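PDB 6JAV: group II chitinase from Ostrinia furnacalis, which probably hydrolyses chitin as an endochitinase of glycosyl hydrolase family 18, the part described being its first catalytic domain with an inhibitor bound. Local coordinates for residues Tyr19-Gly24 with Gly276-Ala281; Pro249-Ser254 with Lys282-Tyr287; Trp346-Asp351 with Gly360-Leu365. All blocks are in the same frame, centred on the assembly; numbering follows the deposited sequence.

Contact 1: Tyr19-Gly24 with Gly276-Ala281; sequences YRPGIG and GEYTRA
Arg280 makes the direct hydrogen bond between these loops: its NH1 donates to Tyr19 O over 2.8 Å, with an N-H...O angle of 133° that marks the bond as bent. The carbonyl lies 22° out of the guanidinium plane. The bend at chi3 (-43°) turns the end of the Arg280 chain back, which also sets Arg280 NH2 3.6 Å from Pro21 CD. A water provides the second polar link, accepting from Arg20 NE at 2.9 Å, in the plane of that guanidinium, and donating to Thr279 O. From outside, Asp349 forms a salt bridge with Arg20 NH1, and Glu289 is hydrogen-bonded to Thr279 OG1. Segment 19-24 belongs to the loop after strand 8-14 of the TIM barrel, whereas 276-281 lies between barrel strands 244-257 and 342-346, consistent with the insertion domain of family 18 chitinases; Arg20 and Ala281 touch the bound inhibitor. At the edge of the Tyr278 ring stands a polar atom, Pro21 O, 3.2 Å from Tyr278 CD1. The apolar contacts of that ring are Pro21 CG, 4.0 Å from Tyr278 CD1, and Ile23 CG1, 3.5 Å from Tyr278 CZ. Thr279 CG2 sits 4.0 Å from Arg20 CZ, over the centre of one guanidinium face.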
# COMPACT_ATOMS: atom_id res chain seq x y z
N TYR A 19 -1.96 0.17 18.73
CA TYR A 19 -3.14 0.53 19.53
C TYR A 19 -4.32 -0.31 19.09
O TYR A 19 -5.32 0.19 18.56
CB TYR A 19 -3.46 2.00 19.34
CG TYR A 19 -2.33 2.95 19.62
CD1 TYR A 19 -2.03 3.32 20.92
CD2 TYR A 19 -1.58 3.48 18.59
CE1 TYR A 19 -1.01 4.23 21.19
CE2 TYR A 19 -0.57 4.39 18.84
CZ TYR A 19 -0.28 4.76 20.14
OH TYR A 19 0.73 5.66 20.38
N ARG A 20 -4.14 -1.61 19.23
CA ARG A 20 -5.19 -2.58 18.96
C ARG A 20 -5.24 -3.55 20.12
O ARG A 20 -4.22 -3.85 20.76
CB ARG A 20 -4.88 -3.34 17.66
CG ARG A 20 -5.06 -2.48 16.43
CD ARG A 20 -4.89 -3.23 15.09
NE ARG A 20 -5.03 -2.25 14.02
CZ ARG A 20 -4.39 -2.30 12.85
NH1 ARG A 20 -3.57 -3.28 12.57
NH2 ARG A 20 -4.56 -1.32 11.97
N PRO A 21 -6.43 -4.09 20.41
CA PRO A 21 -6.59 -4.97 21.57
C PRO A 21 -6.09 -6.38 21.30
O PRO A 21 -6.05 -6.85 20.16
CB PRO A 21 -8.11 -4.98 21.77
CG PRO A 21 -8.67 -4.78 20.39
CD PRO A 21 -7.70 -3.82 19.72
N GLY A 22 -5.71 -7.06 22.39
CA GLY A 22 -5.46 -8.49 22.33
C GLY A 22 -4.50 -8.88 21.22
O GLY A 22 -3.44 -8.27 21.03
N ILE A 23 -4.87 -9.91 20.46
CA ILE A 23 -3.98 -10.39 19.42
C ILE A 23 -3.82 -9.42 18.26
O ILE A 23 -2.94 -9.62 17.43
CB ILE A 23 -4.42 -11.77 18.88
CG1 ILE A 23 -5.78 -11.67 18.23
CG2 ILE A 23 -4.36 -12.80 19.97
CD1 ILE A 23 -6.03 -12.77 17.26
N GLY A 24 -4.63 -8.36 18.20
CA GLY A 24 -4.45 -7.39 17.13
C GLY A 24 -3.28 -6.46 17.33
O GLY A 24 -2.87 -5.77 16.39
N GLY A 276 -14.47 -4.25 12.14
CA GLY A 276 -13.89 -5.38 12.83
C GLY A 276 -13.53 -5.04 14.26
O GLY A 276 -13.26 -3.89 14.61
N GLU A 277 -13.48 -6.07 15.09
CA GLU A 277 -13.19 -5.83 16.50
C GLU A 277 -11.75 -5.41 16.76
O GLU A 277 -11.47 -4.80 17.80
CB GLU A 277 -13.56 -7.06 17.33
CG GLU A 277 -12.66 -8.23 17.10
CD GLU A 277 -13.19 -9.19 16.05
OE1 GLU A 277 -13.84 -8.75 15.06
OE2 GLU A 277 -12.95 -10.40 16.22
N TYR A 278 -10.81 -5.72 15.86
CA TYR A 278 -9.44 -5.30 16.06
C TYR A 278 -9.07 -4.04 15.30
O TYR A 278 -8.34 -3.20 15.84
CB TYR A 278 -8.47 -6.40 15.64
CG TYR A 278 -8.59 -7.63 16.49
CD1 TYR A 278 -7.97 -7.69 17.73
CD2 TYR A 278 -9.35 -8.70 16.07
CE1 TYR A 278 -8.09 -8.82 18.52
CE2 TYR A 278 -9.46 -9.83 16.83
CZ TYR A 278 -8.84 -9.88 18.06
OH TYR A 278 -8.98 -11.01 18.82
N THR A 279 -9.52 -3.91 14.05
CA THR A 279 -9.10 -2.77 13.24
C THR A 279 -10.03 -1.58 13.36
O THR A 279 -9.60 -0.46 13.10
CB THR A 279 -8.94 -3.21 11.77
OG1 THR A 279 -10.13 -3.85 11.32
CG2 THR A 279 -7.75 -4.18 11.65
N ARG A 280 -11.29 -1.81 13.75
CA ARG A 280 -12.20 -0.75 14.20
C ARG A 280 -12.37 0.38 13.17
O ARG A 280 -12.28 1.57 13.49
CB ARG A 280 -11.76 -0.20 15.57
CG ARG A 280 -12.02 -1.21 16.71
CD ARG A 280 -11.57 -0.66 18.00
NE ARG A 280 -10.22 -0.01 17.75
CZ ARG A 280 -9.18 -0.00 18.61
NH1 ARG A 280 -8.06 0.56 18.22
NH2 ARG A 280 -9.33 -0.60 19.81
N ALA A 281 -12.62 -0.01 11.92
CA ALA A 281 -12.76 0.94 10.82
C ALA A 281 -13.85 0.41 9.89
O ALA A 281 -13.68 -0.64 9.25
CB ALA A 281 -11.45 1.09 10.05
O HOH W 1 -6.72 0.06 14.17

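Contact 2: Pro249-Ser254 with Lys282-Tyr287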
# COMPACT_ATOMS: atom_id res chain seq x y z
N PRO A 249 -2.97 -6.32 -1.25
CA PRO A 249 -3.64 -6.01 0.03
C PRO A 249 -3.70 -7.21 0.97
O PRO A 249 -4.07 -8.32 0.57
CB PRO A 249 -5.06 -5.60 -0.40
CG PRO A 249 -5.31 -6.45 -1.64
CD PRO A 249 -3.94 -6.60 -2.34
N MET A 250 -3.34 -6.97 2.23
CA MET A 250 -3.49 -7.96 3.30
C MET A 250 -4.79 -7.76 4.05
O MET A 250 -4.88 -8.06 5.26
CB MET A 250 -2.31 -7.83 4.29
CG MET A 250 -0.90 -7.89 3.62
SD MET A 250 -0.35 -9.50 3.04
CE MET A 250 -0.89 -9.45 1.32
N TYR A 251 -5.78 -7.17 3.40
CA TYR A 251 -7.05 -6.80 4.01
C TYR A 251 -8.12 -6.83 2.93
O TYR A 251 -7.84 -6.98 1.73
CB TYR A 251 -6.96 -5.37 4.62
CG TYR A 251 -6.77 -4.33 3.53
CD1 TYR A 251 -5.49 -4.02 3.06
CD2 TYR A 251 -7.86 -3.68 2.96
CE1 TYR A 251 -5.30 -3.09 2.03
CE2 TYR A 251 -7.70 -2.78 1.92
CZ TYR A 251 -6.41 -2.49 1.48
OH TYR A 251 -6.21 -1.57 0.47
N GLY A 252 -9.36 -6.67 3.37
CA GLY A 252 -10.48 -6.59 2.46
C GLY A 252 -11.28 -5.33 2.65
O GLY A 252 -11.22 -4.66 3.68
N GLN A 253 -12.04 -4.99 1.60
CA GLN A 253 -13.04 -3.94 1.66
C GLN A 253 -14.39 -4.58 1.98
O GLN A 253 -14.79 -5.56 1.33
CB GLN A 253 -13.12 -3.18 0.33
CG GLN A 253 -11.91 -2.28 0.09
CD GLN A 253 -11.93 -0.97 0.88
OE1 GLN A 253 -12.98 -0.54 1.40
NE2 GLN A 253 -10.77 -0.32 0.96
N SER A 254 -15.06 -4.03 2.99
CA SER A 254 -16.32 -4.60 3.45
C SER A 254 -17.49 -3.67 3.16
O SER A 254 -17.33 -2.45 3.05
CB SER A 254 -16.27 -4.89 4.95
OG SER A 254 -16.26 -3.67 5.63
N LYS A 282 -14.98 1.12 9.81
CA LYS A 282 -16.08 0.71 8.95
C LYS A 282 -15.59 0.60 7.52
O LYS A 282 -14.90 1.49 7.02
CB LYS A 282 -17.19 1.76 9.05
CG LYS A 282 -18.39 1.49 8.16
CD LYS A 282 -19.50 2.54 8.39
CE LYS A 282 -18.99 3.94 8.06
NZ LYS A 282 -20.11 4.90 7.82
N GLY A 283 -15.94 -0.51 6.85
CA GLY A 283 -15.54 -0.70 5.46
C GLY A 283 -14.23 -1.44 5.27
O GLY A 283 -13.83 -1.68 4.12
N PHE A 284 -13.57 -1.83 6.35
CA PHE A 284 -12.24 -2.42 6.29
C PHE A 284 -12.19 -3.64 7.20
O PHE A 284 -12.70 -3.59 8.32
CB PHE A 284 -11.28 -1.36 6.82
CG PHE A 284 -9.83 -1.77 6.83
CD1 PHE A 284 -9.00 -1.53 5.73
CD2 PHE A 284 -9.27 -2.34 7.97
CE1 PHE A 284 -7.64 -1.88 5.77
CE2 PHE A 284 -7.92 -2.69 8.02
CZ PHE A 284 -7.11 -2.44 6.93
N LEU A 285 -11.55 -4.72 6.75
CA LEU A 285 -11.27 -5.84 7.65
C LEU A 285 -9.88 -6.39 7.35
O LEU A 285 -9.51 -6.59 6.19
CB LEU A 285 -12.28 -7.00 7.49
CG LEU A 285 -13.72 -6.73 7.94
CD1 LEU A 285 -14.63 -7.87 7.52
CD2 LEU A 285 -13.79 -6.51 9.46
N ALA A 286 -9.11 -6.68 8.39
CA ALA A 286 -7.82 -7.31 8.19
C ALA A 286 -8.01 -8.74 7.70
O ALA A 286 -9.06 -9.36 7.94
CB ALA A 286 -7.05 -7.35 9.52
N TYR A 287 -7.01 -9.29 7.01
CA TYR A 287 -7.10 -10.69 6.62
C TYR A 287 -7.38 -11.59 7.83
O TYR A 287 -8.18 -12.53 7.73
CB TYR A 287 -5.84 -11.17 5.87
CG TYR A 287 -5.99 -12.62 5.48
CD1 TYR A 287 -6.83 -12.98 4.44
CD2 TYR A 287 -5.38 -13.62 6.22
CE1 TYR A 287 -7.02 -14.32 4.09
CE2 TYR A 287 -5.56 -14.97 5.88
CZ TYR A 287 -6.38 -15.29 4.82
OH TYR A 287 -6.60 -16.62 4.46
O HOH W 2 -15.51 -3.48 8.21
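Phe284 CE1 lies over one face of the Tyr251 ring, 3.3 Å from Tyr251 CD2. The planes are 22° apart, yet the centroids of the Tyr251 and Phe284 rings are 4.9 Å from each other, so the rings are slid apart and overlap little. A Tyr251 chi1 of 65°, with CG between N and the carbonyl carbon, sets its ring beside Phe284 CE1. Behind the rings the far part of barrel strand 244-257 pairs antiparallel with strand 284-286, which belongs to the region inserted before barrel strand 342-346; Phe284 touches the bound inhibitor. Gly252 and Leu285 form the hydrogen-bonded pair, Gly252 N to Leu285 O at 2.8 Å and Leu285 N to Gly252 O at 3.1 Å. Tyr251 with Ala286 and Gln253 with Phe284 are non-hydrogen-bonded pairs. At one end Ser254 N donates to Gly283 O over 2.9 Å from above the carbonyl plane, 66° out of it; at the other Tyr287 N reaches Met250 O at 3.0 Å, where Ala286 is at the N-cap position of helix 287-296. Water 2 lies 2.7 Å from Ser254 OG and 2.8 Å from Phe284 O. Further out, Asp199 OD1 bonds both Tyr251 OH and Gln253 NE2, fixing the polar ends of two side chains of strand 251-254.

Contact 3: Trp346-Asp351 with Gly360-Leu365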
# COMPACT_ATOMS: atom_id res chain seq x y z
N TRP A 346 0.50 -4.02 1.77
CA TRP A 346 -0.15 -3.18 2.77
C TRP A 346 -1.03 -4.13 3.57
O TRP A 346 -2.09 -4.53 3.07
CB TRP A 346 -1.04 -2.11 2.12
CG TRP A 346 -1.56 -1.23 3.24
CD1 TRP A 346 -2.69 -1.43 4.03
CD2 TRP A 346 -0.88 -0.11 3.79
NE1 TRP A 346 -2.75 -0.44 4.99
CE2 TRP A 346 -1.65 0.37 4.87
CE3 TRP A 346 0.31 0.54 3.47
CZ2 TRP A 346 -1.27 1.48 5.62
CZ3 TRP A 346 0.69 1.65 4.21
CH2 TRP A 346 -0.10 2.10 5.27
N ALA A 347 -0.65 -4.47 4.81
CA ALA A 347 0.53 -4.03 5.54
C ALA A 347 0.87 -5.23 6.47
O ALA A 347 0.06 -6.17 6.61
CB ALA A 347 0.24 -2.79 6.38
N LEU A 348 2.04 -5.20 7.09
CA LEU A 348 2.51 -6.34 7.89
C LEU A 348 1.48 -6.77 8.93
O LEU A 348 1.27 -7.98 9.14
CB LEU A 348 3.81 -5.95 8.59
CG LEU A 348 5.05 -5.98 7.69
CD1 LEU A 348 6.20 -5.15 8.30
CD2 LEU A 348 5.48 -7.42 7.43
N ASP A 349 0.86 -5.80 9.59
CA ASP A 349 0.01 -6.06 10.76
C ASP A 349 -1.38 -6.52 10.39
O ASP A 349 -2.20 -6.73 11.29
CB ASP A 349 -0.12 -4.76 11.55
CG ASP A 349 -0.52 -3.59 10.66
OD1 ASP A 349 0.39 -2.95 10.08
OD2 ASP A 349 -1.72 -3.34 10.49
N LEU A 350 -1.68 -6.71 9.10
CA LEU A 350 -3.01 -7.11 8.68
C LEU A 350 -3.09 -8.56 8.23
O LEU A 350 -4.19 -9.12 8.21
CB LEU A 350 -3.54 -6.18 7.58
CG LEU A 350 -3.57 -4.68 7.97
CD1 LEU A 350 -3.83 -3.79 6.73
CD2 LEU A 350 -4.63 -4.40 9.05
N ASP A 351 -1.97 -9.16 7.84
CA ASP A 351 -1.90 -10.60 7.57
C ASP A 351 -2.09 -11.35 8.90
O ASP A 351 -2.06 -10.75 9.97
CB ASP A 351 -0.53 -10.90 6.94
CG ASP A 351 -0.39 -12.28 6.31
OD1 ASP A 351 -1.37 -13.06 6.17
OD2 ASP A 351 0.77 -12.57 5.94
N GLY A 360 -1.01 -21.30 9.30
CA GLY A 360 0.36 -20.90 9.50
C GLY A 360 0.48 -19.40 9.75
O GLY A 360 -0.39 -18.61 9.38
N LYS A 361 1.57 -19.01 10.40
CA LYS A 361 1.83 -17.58 10.60
C LYS A 361 2.11 -16.91 9.26
O LYS A 361 2.84 -17.43 8.42
CB LYS A 361 3.05 -17.39 11.49
CG LYS A 361 2.76 -17.80 12.94
CD LYS A 361 3.99 -17.62 13.83
CE LYS A 361 3.67 -18.09 15.26
NZ LYS A 361 4.86 -17.96 16.16
N HIS A 362 1.57 -15.71 9.10
CA HIS A 362 1.78 -14.90 7.90
C HIS A 362 1.46 -15.70 6.63
O HIS A 362 2.30 -15.85 5.75
CB HIS A 362 3.21 -14.35 7.83
CG HIS A 362 3.35 -12.96 8.39
ND1 HIS A 362 2.64 -11.88 7.91
CD2 HIS A 362 4.13 -12.47 9.40
CE1 HIS A 362 2.99 -10.79 8.58
NE2 HIS A 362 3.90 -11.12 9.48
N PRO A 363 0.23 -16.22 6.51
CA PRO A 363 -0.07 -17.04 5.32
C PRO A 363 0.03 -16.28 4.00
O PRO A 363 0.53 -16.82 3.01
CB PRO A 363 -1.50 -17.55 5.61
CG PRO A 363 -2.10 -16.49 6.51
CD PRO A 363 -0.94 -16.06 7.39
N LEU A 364 -0.45 -15.04 3.96
CA LEU A 364 -0.39 -14.31 2.70
C LEU A 364 1.04 -13.93 2.35
O LEU A 364 1.50 -14.11 1.21
CB LEU A 364 -1.28 -13.07 2.75
CG LEU A 364 -2.79 -13.30 2.99
CD1 LEU A 364 -3.58 -11.99 2.85
CD2 LEU A 364 -3.38 -14.37 2.09
N LEU A 365 1.77 -13.38 3.32
CA LEU A 365 3.13 -12.94 3.05
C LEU A 365 4.05 -14.11 2.75
O LEU A 365 4.90 -14.02 1.85
CB LEU A 365 3.61 -12.08 4.22
CG LEU A 365 4.95 -11.36 4.06
CD1 LEU A 365 5.03 -10.57 2.73
CD2 LEU A 365 5.15 -10.45 5.27
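The His362 ring has Leu365 CD2 over one face, 3.8 Å above the plane and offset toward the rim, and Asp351 OD2 in plane at its edge. Leu348 O also approaches the ring edge, 3.3 Å from His362 CE1. His362 ND1 donates to Asp351 OD2 over 2.8 Å, and the oxygen lies only 4° out of the ring plane. The carboxylate is turned otherwise: its plane stands 58° from that of the ring, and ND1 meets OD2 from above it. Leu365 N reaches the same Asp351 OD2 at 2.9 Å from the opposite face, so one oxygen is gripped by two donors on its two sides. Asp351 OD1 accepts from Leu364 N at 3.1 Å on its syn side. Helix 363-373 thus begins over a carboxylate, with His362 at its N-cap position, in the segment where the chain leaves barrel strand 342-346 through a loop and enters the last helix of the TIM-barrel domain. Because two amides of the first turn and the imidazole N-H all point at one acidic group, the helix start probably stabilises its negative charge. With chi1 near 180° (-166°) the carboxylate of Asp351 swings away from its own N and across to these donors. Beside these hydrogen bonds Leu348 CD2 packs on Leu365 CD2 at 3.7 Å, and Leu365 continues onto Leu9 of strand 8-14. Met250 and Tyr287 touch both Asp351 and Leu364.

Contacts 2 and 3 are fully buried, whereas contact 1, with its centre about 19 Å from that of the chain, is partly exposed. Their chemistry follows: in contact 2 backbone pairing dominates, in contact 3 a buried carboxylate faces a helix start, and in contact 1 long side chains and a water connect two loops. The second segments of contacts 1 and 2 follow one another, 276-281 then 282-287, and Thr279 CG2 packs on Ala286 CB at 3.9 Å. Segment 346-351 joins the other two: Asp349 OD2 and Arg20 NH1 form a salt bridge of 2.8 Å, and Trp346 O lies 2.9 Å from Met250 N, a probable hydrogen bond. The inhibitor touches contacts 1 and 2.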